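Local coordinates for protein glycoside Hydrolase (Bacteroides uniformis, PDB 5T99) that probably hydrolyses galactosidic bonds in agarose-derived sugars as a family 2 glycoside hydrolase, and binds the sugar mimic D-galacto-isofagomine, at residues E480-Y485 / E542-F547; P533-F538 / F671-R676; C635-L640 / K691-L696. All coordinates share one frame; numbering follows the deposited sequence.

How the interactions relate
Along the chain, helix 478-484 supplies the first half of interaction 1, and helix 534-543 then serves two contacts: its start enters interaction 2, its end interaction 1. Interaction 1 therefore closes a loop at 542-547 after interaction 2 has opened at 533-538, so the two cross. Interaction 3 opens at 635-640, before 671-676 closes interaction 2, and closes at 691-696; these two cross as well, whereas interactions 1 and 3 follow in series. Interactions 1 and 2 touch directly through the salt bridge of Glu542 OE1 with Lys674 NZ (3.1 Å). Together they lead from the barrel periphery through helix 534-543 into the following beta domain, where interaction 3 pairs two strands.

Interaction 1: E480-Y485 / E542-F547; sequences EVQRLY and EMNPRF
Gln482, the residue most buried by this contact, reaches from helix 478-484 to Asn544, Arg546 and Phe547 in the turn that follows helix 534-543. Beyond CG its chain is extended (chi2 173°), carrying the amide to the turn. There NE2 donates a weak hydrogen bond to Asn544 OD1 at 2.8 Å, with an angle at the hydrogen of only 124°. The same nitrogen also bonds to Tyr478 O, while Asn544 ND2 is held by Phe540 O. On the other side of the amide, Gln482 OE1 takes a hydrogen bond from a water at 2.7 Å, and that water accepts from Arg546 N.

Arg546 comes from the opposite direction and bends at chi3 (49°) around this oxygen, with Arg546 CB 3.4 Å from Gln482 OE1 and Arg546 NH1 3.7 Å from Gln482 CG. Its charge is met elsewhere, by a salt bridge of NE to Asp298 and a bond of NH2 to Lys297 O; a second water joins NH2 to Tyr485 O.

Gln482 CD lies at the edge of the Phe547 ring, in its plane, 3.9 Å from Phe547 CE2. Val481 CG1 meets the same ring edgewise at 4.2 Å from Phe547 CZ, and Tyr478 stacks on the ring. The contact joins two helix ends at the periphery of the TIM-barrel domain, where Leu490 of strand 490-495 touches Val481, Gln482 and Phe547. With acceptors around NE2 and a donating water at OE1, the rotation of the Gln482 amide is well defined; the direct bond being weak, shape fit probably contributes much of the hold.

Interaction 2: P533-F538 / F671-R676; sequences PPDIEF and FQSKYR
Asp535 receives Arg676 side-on, the two planes 33° apart, in a two-pronged salt bridge. Arg676 NE donates to the syn lone pair of Asp535 OD1 at 2.9 Å, and Arg676 NH2 to Asp535 OD2 at 2.9 Å, a nearly straight bond (167°) lying in the guanidinium plane. Ser673 OG adds a very short bond to Asp535 OD1, 2.5 Å, so this one oxygen is gripped by two donors.

Beside this polar centre, Phe538 CB sits over one face of Tyr675, 3.5 Å from Tyr675 CZ, and the edge of the Phe538 ring turns toward that face in a T-shaped pair with centroids 5.3 Å apart. Ile536 CD1 lies over a face of Phe671, 4.0 Å from the ring centroid, a CH-pi contact.

In the second shell, Ser673 is oriented by an ST turn: its OG, anti to the backbone N (chi1 177°), accepts from Tyr675 N at 3.1 Å while donating to the aspartate. Lys674 CG backs the other face of Tyr675. Arg676 NH1 also bonds to Tyr523 O, and NH2 to Asp524 O.

The first turn of helix 534-543, which leads into barrel strand 549-552, thus packs against the end of strand 670-673 and the following loop in the DUF4982 family region, the segment axes steeply inclined. Ile659 of the paired strand 657-660 touches both Asp535 and Phe671, while Leu602 of helix 598-607 lies against Pro534 and Asp535.

Interaction 3: C635-L640 / K691-L696; sequences CYEAEL and KAYNNL
Tyr636 has one ring face covered by Asn695: CB of the asparagine stands 3.7 Å from the ring centroid and only 13° off the normal, a CH-pi contact. With CG anti to the backbone N (chi1 170°), the Tyr636 ring extends over Asn695. Tyr693 is approached at its rim instead, Glu639 CB lying in the ring plane 3.8 Å from Tyr693 CE2, while Glu637 CG comes obliquely to the Tyr693 ring and lies 4.0 Å from Tyr693 CB. The carboxylate of Glu639 bonds beyond the pair, to Ser646 OG.

The backbones pair as an antiparallel ladder. Tyr693 N donates to Glu637 O at 2.9 Å. In return, Glu637 N donates to Tyr693 O at 3.2 Å. Glu639 and Lys691 form the next hydrogen-bonded pair, with Glu639 N 2.8 Å from Lys691 O. Tyr636 and Glu637 together face Tyr693, a classic beta bulge at the start of the pairing. On the opposite face from Tyr693, Cys635 SG touches Ala692 CB at 3.8 Å.

Strands 637-642 and 687-693 are the inner pair of a four-stranded antiparallel sheet, flanked by 645-651 and 699-706; Leu677 of strand 677-682 packs against Ala638.

Interaction 1: E480-Y485 / E542-F547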
loop_
_atom_site.group_PDB
_atom_site.type_symbol
_atom_site.label_atom_id
_atom_site.label_comp_id
_atom_site.label_asym_id
_atom_site.label_seq_id
_atom_site.Cartn_x
_atom_site.Cartn_y
_atom_site.Cartn_z
ATOM N N GLU A 480 29.392 0.430 12.847
ATOM C CA GLU A 480 30.578 0.419 11.980
ATOM C C GLU A 480 30.425 1.334 10.754
ATOM O O GLU A 480 31.359 2.060 10.415
ATOM C CB GLU A 480 30.940 -1.014 11.552
ATOM C CG GLU A 480 32.093 -1.091 10.560
ATOM C CD GLU A 480 32.507 -2.509 10.219
ATOM O OE1 GLU A 480 32.101 -3.007 9.147
ATOM O OE2 GLU A 480 33.250 -3.116 11.014
ATOM N N VAL A 481 29.267 1.302 10.090
ATOM C CA VAL A 481 29.071 2.131 8.888
ATOM C C VAL A 481 29.113 3.625 9.202
ATOM O O VAL A 481 29.544 4.397 8.361
ATOM C CB VAL A 481 27.783 1.772 8.113
ATOM C CG1 VAL A 481 26.532 2.329 8.799
ATOM C CG2 VAL A 481 27.876 2.249 6.670
ATOM N N GLN A 482 28.680 4.008 10.406
ATOM C CA GLN A 482 28.796 5.396 10.892
ATOM C C GLN A 482 30.249 5.821 11.193
ATOM O O GLN A 482 30.595 6.986 11.014
ATOM C CB GLN A 482 27.920 5.629 12.139
ATOM C CG GLN A 482 26.430 5.496 11.891
ATOM C CD GLN A 482 25.612 5.564 13.179
ATOM O OE1 GLN A 482 25.227 6.655 13.633
ATOM N NE2 GLN A 482 25.327 4.400 13.764
ATOM N N ARG A 483 31.078 4.898 11.676
ATOM C CA ARG A 483 32.515 5.148 11.832
ATOM C C ARG A 483 33.189 5.383 10.475
ATOM O O ARG A 483 33.948 6.340 10.305
ATOM C CB ARG A 483 33.226 3.968 12.516
ATOM C CG ARG A 483 33.328 4.047 14.028
ATOM C CD ARG A 483 34.316 3.004 14.564
ATOM N NE ARG A 483 33.933 1.608 14.266
ATOM C CZ ARG A 483 32.965 0.907 14.884
ATOM N NH1 ARG A 483 32.222 1.450 15.848
ATOM N NH2 ARG A 483 32.718 -0.355 14.514
ATOM N N LEU A 484 32.925 4.476 9.537
ATOM C CA LEU A 484 33.584 4.482 8.234
ATOM C C LEU A 484 33.076 5.586 7.308
ATOM O O LEU A 484 33.840 6.129 6.508
ATOM C CB LEU A 484 33.439 3.112 7.551
ATOM C CG LEU A 484 34.049 1.898 8.280
ATOM C CD1 LEU A 484 33.703 0.581 7.592
ATOM C CD2 LEU A 484 35.557 2.053 8.418
ATOM N N TYR A 485 31.784 5.904 7.402
ATOM C CA TYR A 485 31.136 6.843 6.484
ATOM C C TYR A 485 30.269 7.781 7.312
ATOM O O TYR A 485 29.051 7.722 7.243
ATOM C CB TYR A 485 30.332 6.082 5.415
ATOM C CG TYR A 485 31.206 5.182 4.578
ATOM C CD1 TYR A 485 31.963 5.703 3.540
ATOM C CD2 TYR A 485 31.328 3.811 4.865
ATOM C CE1 TYR A 485 32.799 4.886 2.783
ATOM C CE2 TYR A 485 32.166 2.990 4.118
ATOM C CZ TYR A 485 32.894 3.537 3.078
ATOM O OH TYR A 485 33.725 2.770 2.320
ATOM N N GLU A 542 17.915 1.882 19.194
ATOM C CA GLU A 542 18.182 2.654 20.422
ATOM C C GLU A 542 19.657 3.006 20.578
ATOM O O GLU A 542 19.966 4.114 20.986
ATOM C CB GLU A 542 17.675 1.932 21.671
ATOM C CG GLU A 542 16.155 1.911 21.756
ATOM C CD GLU A 542 15.617 1.046 22.890
ATOM O OE1 GLU A 542 16.357 0.852 23.897
ATOM O OE2 GLU A 542 14.453 0.571 22.766
ATOM N N MET A 543 20.556 2.085 20.245
ATOM C CA MET A 543 21.994 2.352 20.352
ATOM C C MET A 543 22.553 3.248 19.235
ATOM O O MET A 543 23.686 3.724 19.348
ATOM C CB MET A 543 22.775 1.033 20.408
ATOM C CG MET A 543 22.474 0.179 21.639
ATOM S SD MET A 543 22.376 1.130 23.167
ATOM C CE MET A 543 24.039 1.789 23.273
ATOM N N ASN A 544 21.778 3.469 18.167
ATOM C CA ASN A 544 22.212 4.291 17.027
ATOM C C ASN A 544 21.143 5.352 16.689
ATOM O O ASN A 544 20.438 5.236 15.674
ATOM C CB ASN A 544 22.527 3.389 15.822
ATOM C CG ASN A 544 23.707 2.446 16.081
ATOM O OD1 ASN A 544 24.875 2.852 16.022
ATOM N ND2 ASN A 544 23.408 1.179 16.364
ATOM N N PRO A 545 21.036 6.409 17.532
ATOM C CA PRO A 545 20.018 7.470 17.365
ATOM C C PRO A 545 20.036 8.246 16.035
ATOM O O PRO A 545 19.021 8.831 15.668
ATOM C CB PRO A 545 20.301 8.435 18.531
ATOM C CG PRO A 545 21.679 8.127 18.993
ATOM C CD PRO A 545 21.930 6.685 18.679
ATOM N N ARG A 546 21.173 8.262 15.337
ATOM C CA ARG A 546 21.263 8.896 14.019
ATOM C C ARG A 546 20.409 8.188 12.972
ATOM O O ARG A 546 19.947 8.828 12.031
ATOM C CB ARG A 546 22.728 8.997 13.542
ATOM C CG ARG A 546 23.600 9.956 14.372
ATOM C CD ARG A 546 25.013 10.144 13.812
ATOM N NE ARG A 546 24.980 10.452 12.375
ATOM C CZ ARG A 546 25.800 9.971 11.430
ATOM N NH1 ARG A 546 26.807 9.141 11.703
ATOM N NH2 ARG A 546 25.613 10.343 10.167
ATOM N N PHE A 547 20.223 6.877 13.118
ATOM C CA PHE A 547 19.357 6.133 12.206
ATOM C C PHE A 547 17.926 6.669 12.322
ATOM O O PHE A 547 17.392 6.804 13.419
ATOM C CB PHE A 547 19.432 4.610 12.431
ATOM C CG PHE A 547 20.514 3.937 11.626
ATOM C CD1 PHE A 547 20.200 3.019 10.637
ATOM C CD2 PHE A 547 21.863 4.256 11.838
ATOM C CE1 PHE A 547 21.194 2.431 9.878
ATOM C CE2 PHE A 547 22.868 3.663 11.073
ATOM C CZ PHE A 547 22.527 2.750 10.095
HETATM O O HOH W 1 23.734 6.936 15.866
HETATM O O HOH W 2 26.972 8.158 8.822
#

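Interaction 2: P533-F538 / F671-R676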
loop_
_atom_site.group_PDB
_atom_site.type_symbol
_atom_site.label_atom_id
_atom_site.label_comp_id
_atom_site.label_asym_id
_atom_site.label_seq_id
_atom_site.Cartn_x
_atom_site.Cartn_y
_atom_site.Cartn_z
ATOM N N PRO A 533 14.663 -11.387 14.988
ATOM C CA PRO A 533 13.418 -10.916 15.606
ATOM C C PRO A 533 13.382 -9.391 15.739
ATOM O O PRO A 533 14.430 -8.770 15.767
ATOM C CB PRO A 533 13.427 -11.570 17.001
ATOM C CG PRO A 533 14.533 -12.563 16.981
ATOM C CD PRO A 533 15.521 -12.083 15.960
ATOM N N PRO A 534 12.181 -8.795 15.836
ATOM C CA PRO A 534 12.049 -7.339 16.015
ATOM C C PRO A 534 12.867 -6.747 17.170
ATOM O O PRO A 534 13.327 -5.595 17.073
ATOM C CB PRO A 534 10.549 -7.158 16.276
ATOM C CG PRO A 534 9.909 -8.280 15.540
ATOM C CD PRO A 534 10.865 -9.441 15.647
ATOM N N ASP A 535 13.042 -7.532 18.234
ATOM C CA ASP A 535 13.789 -7.115 19.437
ATOM C C ASP A 535 15.210 -6.640 19.077
ATOM O O ASP A 535 15.726 -5.694 19.680
ATOM C CB ASP A 535 13.905 -8.268 20.473
ATOM C CG ASP A 535 12.598 -9.052 20.673
ATOM O OD1 ASP A 535 12.203 -9.324 21.835
ATOM O OD2 ASP A 535 11.978 -9.427 19.659
ATOM N N ILE A 536 15.828 -7.320 18.106
ATOM C CA ILE A 536 17.181 -6.998 17.636
ATOM C C ILE A 536 17.215 -5.622 16.956
ATOM O O ILE A 536 18.139 -4.838 17.202
ATOM C CB ILE A 536 17.727 -8.102 16.678
ATOM C CG1 ILE A 536 17.982 -9.412 17.438
ATOM C CG2 ILE A 536 18.991 -7.661 15.942
ATOM C CD1 ILE A 536 19.154 -9.366 18.407
ATOM N N GLU A 537 16.224 -5.322 16.114
ATOM C CA GLU A 537 16.173 -3.994 15.480
ATOM C C GLU A 537 15.949 -2.892 16.527
ATOM O O GLU A 537 16.660 -1.880 16.520
ATOM C CB GLU A 537 15.105 -3.916 14.392
ATOM C CG GLU A 537 15.243 -2.700 13.474
ATOM C CD GLU A 537 16.528 -2.665 12.666
ATOM O OE1 GLU A 537 17.000 -3.740 12.222
ATOM O OE2 GLU A 537 17.050 -1.555 12.462
ATOM N N PHE A 538 14.990 -3.108 17.433
ATOM C CA PHE A 538 14.716 -2.143 18.511
ATOM C C PHE A 538 15.988 -1.810 19.280
ATOM O O PHE A 538 16.278 -0.636 19.535
ATOM C CB PHE A 538 13.657 -2.653 19.512
ATOM C CG PHE A 538 12.321 -2.984 18.897
ATOM C CD1 PHE A 538 11.924 -2.465 17.654
ATOM C CD2 PHE A 538 11.448 -3.806 19.580
ATOM C CE1 PHE A 538 10.703 -2.796 17.108
ATOM C CE2 PHE A 538 10.211 -4.136 19.040
ATOM C CZ PHE A 538 9.837 -3.633 17.806
ATOM N N PHE A 671 19.791 -13.916 22.815
ATOM C CA PHE A 671 19.656 -12.491 23.139
ATOM C C PHE A 671 18.744 -12.300 24.370
ATOM O O PHE A 671 17.643 -12.871 24.433
ATOM C CB PHE A 671 19.112 -11.737 21.909
ATOM C CG PHE A 671 18.907 -10.261 22.134
ATOM C CD1 PHE A 671 19.996 -9.420 22.347
ATOM C CD2 PHE A 671 17.623 -9.708 22.134
ATOM C CE1 PHE A 671 19.812 -8.063 22.563
ATOM C CE2 PHE A 671 17.435 -8.349 22.348
ATOM C CZ PHE A 671 18.531 -7.526 22.565
ATOM N N GLN A 672 19.221 -11.521 25.349
ATOM C CA GLN A 672 18.398 -11.107 26.490
ATOM C C GLN A 672 17.565 -9.872 26.106
ATOM O O GLN A 672 18.072 -8.748 26.118
ATOM C CB GLN A 672 19.266 -10.794 27.725
ATOM C CG GLN A 672 20.171 -11.923 28.222
ATOM C CD GLN A 672 19.441 -13.232 28.493
ATOM O OE1 GLN A 672 19.752 -14.261 27.893
ATOM N NE2 GLN A 672 18.464 -13.199 29.390
ATOM N N SER A 673 16.290 -10.086 25.774
ATOM C CA SER A 673 15.415 -9.016 25.270
ATOM C C SER A 673 14.646 -8.285 26.372
ATOM O O SER A 673 13.955 -8.903 27.183
ATOM C CB SER A 673 14.425 -9.572 24.243
ATOM O OG SER A 673 13.533 -8.564 23.808
ATOM N N LYS A 674 14.746 -6.961 26.379
ATOM C CA LYS A 674 13.928 -6.142 27.275
ATOM C C LYS A 674 12.534 -5.849 26.714
ATOM O O LYS A 674 11.780 -5.117 27.340
ATOM C CB LYS A 674 14.641 -4.831 27.636
ATOM C CG LYS A 674 14.823 -3.799 26.523
ATOM C CD LYS A 674 15.463 -2.545 27.111
ATOM C CE LYS A 674 15.917 -1.541 26.055
ATOM N NZ LYS A 674 16.979 -0.618 26.573
ATOM N N TYR A 675 12.182 -6.422 25.567
ATOM C CA TYR A 675 10.951 -6.070 24.867
ATOM C C TYR A 675 9.821 -7.088 25.052
ATOM O O TYR A 675 8.733 -6.891 24.518
ATOM C CB TYR A 675 11.268 -5.863 23.376
ATOM C CG TYR A 675 12.387 -4.863 23.181
ATOM C CD1 TYR A 675 12.151 -3.493 23.315
ATOM C CD2 TYR A 675 13.690 -5.283 22.907
ATOM C CE1 TYR A 675 13.178 -2.572 23.160
ATOM C CE2 TYR A 675 14.724 -4.372 22.753
ATOM C CZ TYR A 675 14.471 -3.019 22.876
ATOM O OH TYR A 675 15.501 -2.110 22.722
ATOM N N ARG A 676 10.096 -8.171 25.786
ATOM C CA ARG A 676 9.101 -9.174 26.151
ATOM C C ARG A 676 9.205 -9.479 27.648
ATOM O O ARG A 676 10.289 -9.409 28.220
ATOM C CB ARG A 676 9.324 -10.469 25.376
ATOM C CG ARG A 676 9.711 -10.269 23.933
ATOM C CD ARG A 676 9.753 -11.583 23.192
ATOM N NE ARG A 676 10.245 -11.397 21.833
ATOM C CZ ARG A 676 10.068 -12.258 20.837
ATOM N NH1 ARG A 676 9.364 -13.378 21.007
ATOM N NH2 ARG A 676 10.584 -11.985 19.643
#

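Interaction 3: C635-L640 / K691-L696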
loop_
_atom_site.group_PDB
_atom_site.type_symbol
_atom_site.label_atom_id
_atom_site.label_comp_id
_atom_site.label_asym_id
_atom_site.label_seq_id
_atom_site.Cartn_x
_atom_site.Cartn_y
_atom_site.Cartn_z
ATOM N N CYS A 635 3.556 -0.748 29.300
ATOM C CA CYS A 635 3.531 -0.336 30.712
ATOM C C CYS A 635 4.802 -0.732 31.474
ATOM O O CYS A 635 5.565 -1.590 31.050
ATOM C CB CYS A 635 2.304 -0.926 31.412
ATOM S SG CYS A 635 0.734 -0.479 30.648
ATOM N N TYR A 636 5.009 -0.085 32.607
ATOM C CA TYR A 636 6.188 -0.306 33.427
ATOM C C TYR A 636 6.395 -1.787 33.825
ATOM O O TYR A 636 7.534 -2.274 33.807
ATOM C CB TYR A 636 6.109 0.592 34.657
ATOM C CG TYR A 636 7.130 0.296 35.712
ATOM C CD1 TYR A 636 8.434 0.779 35.599
ATOM C CD2 TYR A 636 6.796 -0.461 36.836
ATOM C CE1 TYR A 636 9.383 0.505 36.572
ATOM C CE2 TYR A 636 7.733 -0.730 37.817
ATOM C CZ TYR A 636 9.027 -0.253 37.681
ATOM O OH TYR A 636 9.965 -0.532 38.658
ATOM N N GLU A 637 5.308 -2.488 34.162
ATOM C CA GLU A 637 5.367 -3.909 34.577
ATOM C C GLU A 637 4.064 -4.663 34.298
ATOM O O GLU A 637 3.045 -4.059 33.988
ATOM C CB GLU A 637 5.690 -4.024 36.074
ATOM C CG GLU A 637 4.533 -3.644 36.998
ATOM C CD GLU A 637 4.943 -3.524 38.457
ATOM O OE1 GLU A 637 4.267 -2.776 39.206
ATOM O OE2 GLU A 637 5.934 -4.176 38.856
ATOM N N ALA A 638 4.104 -5.980 34.445
ATOM C CA ALA A 638 2.902 -6.793 34.355
ATOM C C ALA A 638 2.954 -7.988 35.300
ATOM O O ALA A 638 4.034 -8.468 35.650
ATOM C CB ALA A 638 2.683 -7.263 32.931
ATOM N N GLU A 639 1.768 -8.454 35.694
ATOM C CA GLU A 639 1.601 -9.564 36.634
ATOM C C GLU A 639 0.658 -10.572 36.014
ATOM O O GLU A 639 -0.389 -10.197 35.503
ATOM C CB GLU A 639 1.034 -9.061 37.972
ATOM C CG GLU A 639 1.026 -10.109 39.091
ATOM C CD GLU A 639 0.782 -9.533 40.483
ATOM O OE1 GLU A 639 0.307 -8.384 40.602
ATOM O OE2 GLU A 639 1.063 -10.244 41.467
ATOM N N LEU A 640 1.046 -11.845 36.061
ATOM C CA LEU A 640 0.288 -12.943 35.467
ATOM C C LEU A 640 -0.477 -13.695 36.569
ATOM O O LEU A 640 0.048 -13.904 37.670
ATOM C CB LEU A 640 1.259 -13.879 34.742
ATOM C CG LEU A 640 0.705 -14.899 33.750
ATOM C CD1 LEU A 640 -0.010 -14.209 32.596
ATOM C CD2 LEU A 640 1.813 -15.784 33.202
ATOM N N LYS A 691 -2.231 -8.542 34.032
ATOM C CA LYS A 691 -2.523 -7.192 34.461
ATOM C C LYS A 691 -1.280 -6.342 34.277
ATOM O O LYS A 691 -0.220 -6.697 34.781
ATOM C CB LYS A 691 -2.953 -7.192 35.922
ATOM C CG LYS A 691 -4.309 -7.840 36.142
ATOM C CD LYS A 691 -4.772 -7.721 37.588
ATOM C CE LYS A 691 -6.002 -8.580 37.819
ATOM N NZ LYS A 691 -6.456 -8.507 39.223
ATOM N N ALA A 692 -1.430 -5.224 33.562
ATOM C CA ALA A 692 -0.341 -4.289 33.300
ATOM C C ALA A 692 -0.498 -3.060 34.186
ATOM O O ALA A 692 -1.594 -2.490 34.267
ATOM C CB ALA A 692 -0.333 -3.883 31.833
ATOM N N TYR A 693 0.601 -2.657 34.828
ATOM C CA TYR A 693 0.616 -1.523 35.741
ATOM C C TYR A 693 1.677 -0.494 35.353
ATOM O O TYR A 693 2.692 -0.829 34.748
ATOM C CB TYR A 693 0.922 -1.985 37.170
ATOM C CG TYR A 693 0.059 -3.110 37.701
ATOM C CD1 TYR A 693 -1.151 -2.846 38.338
ATOM C CD2 TYR A 693 0.469 -4.440 37.599
ATOM C CE1 TYR A 693 -1.942 -3.873 38.841
ATOM C CE2 TYR A 693 -0.319 -5.470 38.094
ATOM C CZ TYR A 693 -1.523 -5.181 38.716
ATOM O OH TYR A 693 -2.308 -6.199 39.214
ATOM N N ASN A 694 1.450 0.760 35.740
ATOM C CA ASN A 694 2.491 1.783 35.679
ATOM C C ASN A 694 3.414 1.636 36.899
ATOM O O ASN A 694 3.237 0.706 37.691
ATOM C CB ASN A 694 1.881 3.196 35.526
ATOM C CG ASN A 694 1.063 3.657 36.735
ATOM O OD1 ASN A 694 1.068 3.041 37.808
ATOM N ND2 ASN A 694 0.360 4.769 36.558
ATOM N N ASN A 695 4.390 2.534 37.039
ATOM C CA ASN A 695 5.360 2.472 38.152
ATOM C C ASN A 695 4.848 2.908 39.535
ATOM O O ASN A 695 5.580 2.792 40.513
ATOM C CB ASN A 695 6.650 3.243 37.805
ATOM C CG ASN A 695 6.457 4.756 37.728
ATOM O OD1 ASN A 695 5.353 5.286 37.868
ATOM N ND2 ASN A 695 7.552 5.461 37.494
ATOM N N LEU A 696 3.623 3.435 39.602
ATOM C CA LEU A 696 2.918 3.669 40.878
ATOM C C LEU A 696 2.091 2.460 41.348
ATOM O O LEU A 696 1.501 2.508 42.434
ATOM C CB LEU A 696 1.991 4.893 40.757
ATOM C CG LEU A 696 2.660 6.224 40.388
ATOM C CD1 LEU A 696 1.627 7.292 40.050
ATOM C CD2 LEU A 696 3.578 6.695 41.509
#